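Long-range contacts in methyltransferase domain-containing protein (Serratia marcescens, PDB 7CLU), which probably transfers a methyl group from S-adenosyl-L-methionine to an oxygen atom of a precursor in the synthesis of the red pigment prodigiosin: residues 160-165 with 326-331; 270-275 with 333-338. All coordinates share one frame; numbering follows the deposited sequence.

How the contacts relate
Contacts 1 and 2, with centres 13 Å apart, illustrate how a strand pair of a Rossmann-like domain is tied to the helix end and loop packed beside it. Contact 2 joins neighbouring antiparallel strands; contact 1 fastens the end of helix 154-163 to the turn that leads into the second of them. Arg331, at the end of that turn, binds S-adenosyl-L-homocysteine in a structure of this protein, and its NH1 lies 3.0 Å from Ser274 OG, probably hydrogen-bonded. The side chain of Glu275, in contact 2, is about 4 Å from that of His247, the predicted proton acceptor. At the far end of the strand pair Tyr164 OH probably bonds to Arg270 NH1.

Contact 1. Residues 160-165 with 326-331; sequences FVRDYD and KIAGPR
The last turn of helix 154-163 runs past the loop between strands 322-326 and 332-337, and the backbones come nearest at Asp163 and Ile327, whose CA atoms are 5.9 Å apart. Asp163 carries the polar part of the contact. Its OD2 accepts the backbone N-H of Ala328 over 3.0 Å, and the bond is fairly straight, 162° at the hydrogen, although the donor approaches from above the carboxylate plane. OD1 lies 2.6 Å from Arg162 NH1 in a salt bridge, the carboxylate sitting over one face of the guanidinium toward its rim, an attraction more electrostatic than N-H-directed. In this methyltransferase fold helix 154-163 packs on the Rossmann-like sheet, and the contact joins its C-terminal end to the reversal between the last two strands. Ile327 divides its branches between two helix residues. CG2 rests 3.7 Å from Asp163 CB, while CG1, placed between the backbone N and carbonyl carbon (chi1 54°), carries CD1 to within 3.9 Å of Phe160 CA. The Phe160 ring continues inward to Leu333 and Ile272 of the sheet. At the outer margin, Arg162 NH2 lies 3.3 Å from Ala328 CB, a plain van der Waals touch.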
ATOM      1  N   PHE A 160      -9.924 -28.656  -4.257  1.00 27.62           N
ATOM      2  CA  PHE A 160      -9.162 -29.728  -4.888  1.00 29.18           C
ATOM      3  C   PHE A 160      -9.693 -31.093  -4.442  1.00 26.98           C
ATOM      4  O   PHE A 160     -10.021 -31.941  -5.274  1.00 32.22           O
ATOM      5  CB  PHE A 160      -7.672 -29.563  -4.548  1.00 25.14           C
ATOM      6  CG  PHE A 160      -6.718 -30.283  -5.494  1.00 30.51           C
ATOM      7  CD1 PHE A 160      -7.181 -30.993  -6.598  1.00 28.80           C
ATOM      8  CD2 PHE A 160      -5.347 -30.232  -5.270  1.00 26.61           C
ATOM      9  CE1 PHE A 160      -6.282 -31.644  -7.449  1.00 26.13           C
ATOM     10  CE2 PHE A 160      -4.450 -30.885  -6.117  1.00 28.69           C
ATOM     11  CZ  PHE A 160      -4.926 -31.593  -7.200  1.00 24.98           C
ATOM     12  N   VAL A 161      -9.794 -31.308  -3.127  1.00 26.92           N
ATOM     13  CA  VAL A 161     -10.297 -32.575  -2.596  1.00 31.59           C
ATOM     14  C   VAL A 161     -11.703 -32.868  -3.113  1.00 34.90           C
ATOM     15  O   VAL A 161     -12.048 -34.023  -3.384  1.00 34.08           O
ATOM     16  CB  VAL A 161     -10.254 -32.564  -1.055  1.00 29.73           C
ATOM     17  CG1 VAL A 161     -10.829 -33.847  -0.495  1.00 33.49           C
ATOM     18  CG2 VAL A 161      -8.830 -32.384  -0.567  1.00 32.67           C
ATOM     19  N   ARG A 162     -12.531 -31.828  -3.281  1.00 37.13           N
ATOM     20  CA  ARG A 162     -13.939 -32.041  -3.620  1.00 37.87           C
ATOM     21  C   ARG A 162     -14.154 -32.194  -5.127  1.00 38.24           C
ATOM     22  O   ARG A 162     -14.921 -33.063  -5.553  1.00 38.73           O
ATOM     23  CB  ARG A 162     -14.775 -30.885  -3.064  1.00 37.07           C
ATOM     24  CG  ARG A 162     -16.290 -31.045  -3.138  1.00 44.50           C
ATOM     25  CD  ARG A 162     -16.888 -30.225  -4.268  1.00 47.16           C
ATOM     26  NE  ARG A 162     -16.718 -28.782  -4.064  1.00 55.84           N
ATOM     27  CZ  ARG A 162     -17.081 -27.844  -4.944  1.00 56.03           C
ATOM     28  NH1 ARG A 162     -17.631 -28.191  -6.104  1.00 51.97           N
ATOM     29  NH2 ARG A 162     -16.880 -26.556  -4.673  1.00 57.27           N
ATOM     30  N   ASP A 163     -13.479 -31.378  -5.946  1.00 30.29           N
ATOM     31  CA  ASP A 163     -13.713 -31.330  -7.387  1.00 34.49           C
ATOM     32  C   ASP A 163     -12.853 -32.291  -8.200  1.00 38.42           C
ATOM     33  O   ASP A 163     -13.180 -32.547  -9.366  1.00 39.97           O
ATOM     34  CB  ASP A 163     -13.482 -29.911  -7.917  1.00 38.62           C
ATOM     35  CG  ASP A 163     -14.527 -28.943  -7.430  1.00 40.05           C
ATOM     36  OD1 ASP A 163     -15.340 -29.366  -6.598  1.00 43.29           O
ATOM     37  OD2 ASP A 163     -14.535 -27.772  -7.864  1.00 41.80           O
ATOM     38  N   TYR A 164     -11.768 -32.815  -7.645  1.00 33.35           N
ATOM     39  CA  TYR A 164     -10.921 -33.753  -8.367  1.00 35.00           C
ATOM     40  C   TYR A 164     -11.032 -35.126  -7.724  1.00 33.09           C
ATOM     41  O   TYR A 164     -11.016 -35.251  -6.497  1.00 33.38           O
ATOM     42  CB  TYR A 164      -9.463 -33.298  -8.390  1.00 31.26           C
ATOM     43  CG  TYR A 164      -8.547 -34.227  -9.169  1.00 32.31           C
ATOM     44  CD1 TYR A 164      -8.003 -35.358  -8.573  1.00 31.32           C
ATOM     45  CD2 TYR A 164      -8.229 -33.968 -10.501  1.00 31.15           C
ATOM     46  CE1 TYR A 164      -7.170 -36.214  -9.281  1.00 31.73           C
ATOM     47  CE2 TYR A 164      -7.382 -34.815 -11.220  1.00 33.49           C
ATOM     48  CZ  TYR A 164      -6.855 -35.934 -10.601  1.00 33.08           C
ATOM     49  OH  TYR A 164      -6.028 -36.789 -11.303  1.00 31.91           O
ATOM     50  N   ASP A 165     -11.201 -36.140  -8.575  1.00 39.29           N
ATOM     51  CA  ASP A 165     -11.404 -37.543  -8.125  1.00 37.15           C
ATOM     52  C   ASP A 165     -10.067 -38.196  -7.766  1.00 35.67           C
ATOM     53  O   ASP A 165      -9.415 -38.725  -8.668  1.00 33.47           O
ATOM     54  CB  ASP A 165     -12.133 -38.357  -9.195  1.00 43.16           C
ATOM     55  CG  ASP A 165     -12.697 -39.655  -8.655  1.00 39.65           C
ATOM     56  OD1 ASP A 165     -12.588 -39.875  -7.436  1.00 41.67           O
ATOM     57  OD2 ASP A 165     -13.236 -40.431  -9.455  1.00 47.58           O
ATOM     58  N   LYS A 326     -10.442 -26.496 -14.144  1.00 40.70           N
ATOM     59  CA  LYS A 326     -10.939 -25.514 -13.199  1.00 35.50           C
ATOM     60  C   LYS A 326     -11.490 -26.221 -11.974  1.00 39.15           C
ATOM     61  O   LYS A 326     -12.117 -27.277 -12.080  1.00 38.18           O
ATOM     62  CB  LYS A 326     -12.026 -24.658 -13.842  1.00 38.93           C
ATOM     63  CG  LYS A 326     -11.549 -23.821 -15.010  1.00 35.81           C
ATOM     64  CD  LYS A 326     -12.718 -23.152 -15.704  1.00 45.85           C
ATOM     65  CE  LYS A 326     -12.439 -21.683 -15.968  1.00 46.73           C
ATOM     66  NZ  LYS A 326     -13.690 -20.867 -16.117  1.00 47.51           N
ATOM     67  N   ILE A 327     -11.230 -25.643 -10.799  1.00 38.34           N
ATOM     68  CA  ILE A 327     -11.748 -26.155  -9.536  1.00 34.67           C
ATOM     69  C   ILE A 327     -12.159 -24.963  -8.680  1.00 34.40           C
ATOM     70  O   ILE A 327     -11.740 -23.823  -8.913  1.00 34.43           O
ATOM     71  CB  ILE A 327     -10.718 -27.032  -8.773  1.00 33.51           C
ATOM     72  CG1 ILE A 327      -9.396 -26.277  -8.581  1.00 31.08           C
ATOM     73  CG2 ILE A 327     -10.458 -28.355  -9.489  1.00 35.13           C
ATOM     74  CD1 ILE A 327      -8.529 -26.874  -7.504  1.00 28.43           C
ATOM     75  N   ALA A 328     -12.981 -25.238  -7.671  1.00 31.30           N
ATOM     76  CA  ALA A 328     -13.298 -24.206  -6.693  1.00 37.22           C
ATOM     77  C   ALA A 328     -12.023 -23.739  -5.996  1.00 36.66           C
ATOM     78  O   ALA A 328     -11.050 -24.488  -5.853  1.00 33.80           O
ATOM     79  CB  ALA A 328     -14.304 -24.718  -5.658  1.00 35.64           C
ATOM     80  N   GLY A 329     -12.038 -22.486  -5.548  1.00 32.97           N
ATOM     81  CA  GLY A 329     -10.885 -21.913  -4.894  1.00 29.74           C
ATOM     82  C   GLY A 329     -10.115 -20.998  -5.816  1.00 24.65           C
ATOM     83  O   GLY A 329     -10.474 -20.802  -6.977  1.00 28.99           O
ATOM     84  N   PRO A 330      -9.041 -20.396  -5.306  1.00 25.68           N
ATOM     85  CA  PRO A 330      -8.311 -19.406  -6.103  1.00 29.04           C
ATOM     86  C   PRO A 330      -7.304 -20.002  -7.079  1.00 27.79           C
ATOM     87  O   PRO A 330      -6.769 -19.254  -7.911  1.00 29.09           O
ATOM     88  CB  PRO A 330      -7.604 -18.557  -5.036  1.00 25.76           C
ATOM     89  CG  PRO A 330      -7.375 -19.499  -3.899  1.00 28.25           C
ATOM     90  CD  PRO A 330      -8.528 -20.499  -3.927  1.00 29.07           C
ATOM     91  N   ARG A 331      -7.018 -21.300  -7.014  1.00 25.98           N
ATOM     92  CA  ARG A 331      -6.033 -21.876  -7.924  1.00 26.12           C
ATOM     93  C   ARG A 331      -6.714 -22.523  -9.129  1.00 27.13           C
ATOM     94  O   ARG A 331      -7.908 -22.824  -9.120  1.00 29.89           O
ATOM     95  CB  ARG A 331      -5.143 -22.905  -7.213  1.00 20.61           C
ATOM     96  CG  ARG A 331      -4.299 -22.311  -6.104  1.00 22.97           C
ATOM     97  CD  ARG A 331      -3.197 -23.230  -5.639  1.00 24.82           C
ATOM     98  NE  ARG A 331      -2.716 -22.828  -4.325  1.00 25.32           N
ATOM     99  CZ  ARG A 331      -1.757 -23.446  -3.652  1.00 25.79           C
ATOM    100  NH1 ARG A 331      -1.159 -24.516  -4.170  1.00 24.59           N
ATOM    101  NH2 ARG A 331      -1.418 -23.006  -2.448  1.00 26.53           N
TER

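Contact 2. Residues 270-275 with 333-338; sequences RFIASE and LIVGEK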
ATOM      1  N   ARG A 270       0.316 -39.085 -13.981  1.00 31.14           N
ATOM      2  CA  ARG A 270      -0.299 -37.772 -14.126  1.00 30.49           C
ATOM      3  C   ARG A 270       0.416 -36.756 -13.239  1.00 26.26           C
ATOM      4  O   ARG A 270       0.823 -37.075 -12.118  1.00 26.14           O
ATOM      5  CB  ARG A 270      -1.781 -37.820 -13.756  1.00 29.16           C
ATOM      6  CG  ARG A 270      -2.529 -36.510 -13.967  1.00 32.15           C
ATOM      7  CD  ARG A 270      -4.036 -36.710 -13.813  1.00 31.96           C
ATOM      8  NE  ARG A 270      -4.593 -37.366 -14.991  1.00 36.07           N
ATOM      9  CZ  ARG A 270      -5.839 -37.816 -15.099  1.00 36.53           C
ATOM     10  NH1 ARG A 270      -6.698 -37.697 -14.084  1.00 34.01           N
ATOM     11  NH2 ARG A 270      -6.224 -38.395 -16.233  1.00 38.65           N
ATOM     12  N   PHE A 271       0.566 -35.536 -13.745  1.00 28.02           N
ATOM     13  CA  PHE A 271       1.166 -34.454 -12.975  1.00 28.92           C
ATOM     14  C   PHE A 271       0.239 -33.249 -13.000  1.00 27.13           C
ATOM     15  O   PHE A 271      -0.336 -32.912 -14.039  1.00 29.93           O
ATOM     16  CB  PHE A 271       2.552 -34.071 -13.500  1.00 24.96           C
ATOM     17  CG  PHE A 271       3.088 -32.795 -12.900  1.00 25.38           C
ATOM     18  CD1 PHE A 271       3.503 -32.754 -11.578  1.00 22.10           C
ATOM     19  CD2 PHE A 271       3.147 -31.633 -13.648  1.00 28.77           C
ATOM     20  CE1 PHE A 271       3.975 -31.581 -11.016  1.00 22.32           C
ATOM     21  CE2 PHE A 271       3.613 -30.464 -13.089  1.00 23.67           C
ATOM     22  CZ  PHE A 271       4.021 -30.444 -11.769  1.00 21.06           C
ATOM     23  N   ILE A 272       0.072 -32.615 -11.846  1.00 22.70           N
ATOM     24  CA  ILE A 272      -0.758 -31.433 -11.724  1.00 24.88           C
ATOM     25  C   ILE A 272       0.054 -30.341 -11.039  1.00 21.26           C
ATOM     26  O   ILE A 272       0.617 -30.567  -9.967  1.00 22.68           O
ATOM     27  CB  ILE A 272      -2.033 -31.701 -10.908  1.00 23.45           C
ATOM     28  CG1 ILE A 272      -2.854 -32.865 -11.489  1.00 26.18           C
ATOM     29  CG2 ILE A 272      -2.827 -30.416 -10.797  1.00 20.95           C
ATOM     30  CD1 ILE A 272      -4.184 -33.143 -10.717  1.00 25.71           C
ATOM     31  N   ALA A 273       0.095 -29.161 -11.636  1.00 23.46           N
ATOM     32  CA  ALA A 273       0.577 -27.965 -10.956  1.00 25.92           C
ATOM     33  C   ALA A 273      -0.624 -27.082 -10.657  1.00 21.94           C
ATOM     34  O   ALA A 273      -1.410 -26.805 -11.563  1.00 26.47           O
ATOM     35  CB  ALA A 273       1.571 -27.198 -11.821  1.00 22.04           C
ATOM     36  N   SER A 274      -0.765 -26.634  -9.412  1.00 22.97           N
ATOM     37  CA  SER A 274      -1.789 -25.652  -9.079  1.00 22.93           C
ATOM     38  C   SER A 274      -1.148 -24.266  -9.126  1.00 26.60           C
ATOM     39  O   SER A 274      -0.103 -24.048  -8.514  1.00 27.54           O
ATOM     40  CB  SER A 274      -2.428 -25.915  -7.709  1.00 27.38           C
ATOM     41  OG  SER A 274      -1.497 -26.164  -6.672  1.00 24.52           O
ATOM     42  N   GLU A 275      -1.740 -23.362  -9.908  1.00 26.75           N
ATOM     43  CA  GLU A 275      -1.227 -22.004 -10.046  1.00 30.31           C
ATOM     44  C   GLU A 275      -2.409 -21.048 -10.071  1.00 27.82           C
ATOM     45  O   GLU A 275      -3.575 -21.468 -10.076  1.00 23.16           O
ATOM     46  CB  GLU A 275      -0.368 -21.815 -11.316  1.00 25.11           C
ATOM     47  CG  GLU A 275       0.855 -22.718 -11.419  1.00 26.54           C
ATOM     48  CD  GLU A 275       2.026 -22.189 -10.622  1.00 27.35           C
ATOM     49  OE1 GLU A 275       2.257 -20.956 -10.651  1.00 27.09           O
ATOM     50  OE2 GLU A 275       2.709 -23.008  -9.963  1.00 25.65           O
ATOM     51  N   LEU A 333      -5.847 -25.721 -12.003  1.00 30.73           N
ATOM     52  CA  LEU A 333      -5.020 -26.913 -12.159  1.00 30.41           C
ATOM     53  C   LEU A 333      -4.506 -26.991 -13.591  1.00 28.68           C
ATOM     54  O   LEU A 333      -5.282 -26.877 -14.549  1.00 30.52           O
ATOM     55  CB  LEU A 333      -5.807 -28.186 -11.804  1.00 25.46           C
ATOM     56  CG  LEU A 333      -6.397 -28.338 -10.401  1.00 30.00           C
ATOM     57  CD1 LEU A 333      -6.941 -29.745 -10.209  1.00 30.09           C
ATOM     58  CD2 LEU A 333      -5.411 -27.972  -9.272  1.00 24.77           C
ATOM     59  N   ILE A 334      -3.198 -27.158 -13.740  1.00 26.32           N
ATOM     60  CA  ILE A 334      -2.599 -27.467 -15.028  1.00 26.24           C
ATOM     61  C   ILE A 334      -2.164 -28.925 -14.962  1.00 28.37           C
ATOM     62  O   ILE A 334      -1.443 -29.319 -14.041  1.00 27.37           O
ATOM     63  CB  ILE A 334      -1.439 -26.515 -15.366  1.00 23.85           C
ATOM     64  CG1 ILE A 334      -1.950 -25.067 -15.331  1.00 25.99           C
ATOM     65  CG2 ILE A 334      -0.939 -26.791 -16.739  1.00 26.49           C
ATOM     66  CD1 ILE A 334      -1.210 -24.171 -14.359  1.00 32.27           C
ATOM     67  N   VAL A 335      -2.664 -29.737 -15.899  1.00 28.77           N
ATOM     68  CA  VAL A 335      -2.628 -31.192 -15.803  1.00 26.30           C
ATOM     69  C   VAL A 335      -2.013 -31.759 -17.074  1.00 29.35           C
ATOM     70  O   VAL A 335      -2.311 -31.290 -18.178  1.00 30.72           O
ATOM     71  CB  VAL A 335      -4.049 -31.770 -15.606  1.00 31.31           C
ATOM     72  CG1 VAL A 335      -4.016 -33.291 -15.466  1.00 27.39           C
ATOM     73  CG2 VAL A 335      -4.742 -31.099 -14.423  1.00 33.70           C
ATOM     74  N   GLY A 336      -1.179 -32.785 -16.921  1.00 35.72           N
ATOM     75  CA  GLY A 336      -0.604 -33.469 -18.068  1.00 34.59           C
ATOM     76  C   GLY A 336      -0.206 -34.882 -17.699  1.00 35.84           C
ATOM     77  O   GLY A 336      -0.085 -35.226 -16.517  1.00 32.95           O
ATOM     78  N   GLU A 337      -0.007 -35.707 -18.728  1.00 35.39           N
ATOM     79  CA  GLU A 337       0.353 -37.104 -18.532  1.00 35.92           C
ATOM     80  C   GLU A 337       1.673 -37.433 -19.220  1.00 35.94           C
ATOM     81  O   GLU A 337       2.103 -36.764 -20.170  1.00 35.02           O
ATOM     82  CB  GLU A 337      -0.743 -38.052 -19.048  1.00 40.54           C
ATOM     83  CG  GLU A 337      -1.944 -38.171 -18.131  1.00 38.23           C
ATOM     84  CD  GLU A 337      -3.077 -37.286 -18.572  1.00 38.75           C
ATOM     85  OE1 GLU A 337      -3.170 -37.023 -19.793  1.00 40.70           O
ATOM     86  OE2 GLU A 337      -3.873 -36.858 -17.706  1.00 37.11           O
ATOM     87  N   LYS A 338       2.302 -38.492 -18.720  1.00 35.93           N
ATOM     88  CA  LYS A 338       3.587 -38.965 -19.215  1.00 36.95           C
ATOM     89  C   LYS A 338       3.334 -40.184 -20.095  1.00 41.44           C
ATOM     90  O   LYS A 338       2.887 -41.232 -19.607  1.00 41.65           O
ATOM     91  CB  LYS A 338       4.530 -39.306 -18.059  1.00 35.46           C
ATOM     92  CG  LYS A 338       5.804 -40.002 -18.511  1.00 36.61           C
ATOM     93  CD  LYS A 338       6.897 -40.017 -17.453  1.00 36.36           C
ATOM     94  CE  LYS A 338       8.220 -40.460 -18.094  1.00 37.48           C
ATOM     95  NZ  LYS A 338       9.352 -40.630 -17.143  1.00 35.24           N
TER
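Strands 270-275 and 333-337 pair antiparallel, their axes 4.6 Å apart, within the seven-stranded Rossmann-like sheet of class I methyltransferases. Backbone hydrogen bonds hold them: Phe271 and Gly336 form a hydrogen-bonded antiparallel pair, each N-H meeting the other's C=O, as do Ala273 and Ile334, the shortest bond being Ile334 N to Ala273 O at 2.8 Å. Apolar packing splits by face. On the face turned to helix 154-163, Ile272 lies alongside Val335, its CG1 3.9 Å from Val335 CG2, and Ile272 CG2 also meets Leu333 CB. On the other face, where Ile334 points, its CD1 touches Glu275 CG at 3.9 Å at the C-terminal end of strand 270-275, while the Glu275 carboxylate turns away to take the backbone N-H groups of Leu246 and His247. Charge pairing lies at that strand's N-terminal end. Arg270 and Glu337 extend side by side, guanidinium and carboxylate planes 60° apart; Arg323 is a second salt-bridge partner of Glu337 OE2. Beyond a bend at chi3 (-76°), Arg270 NE donates a bent bond of 2.9 Å to Glu337 OE2 on its anti lone pair, the oxygen lying 25° out of the guanidinium plane; Arg270 NH2 adds a weak bond to OE2, 3.2 Å away.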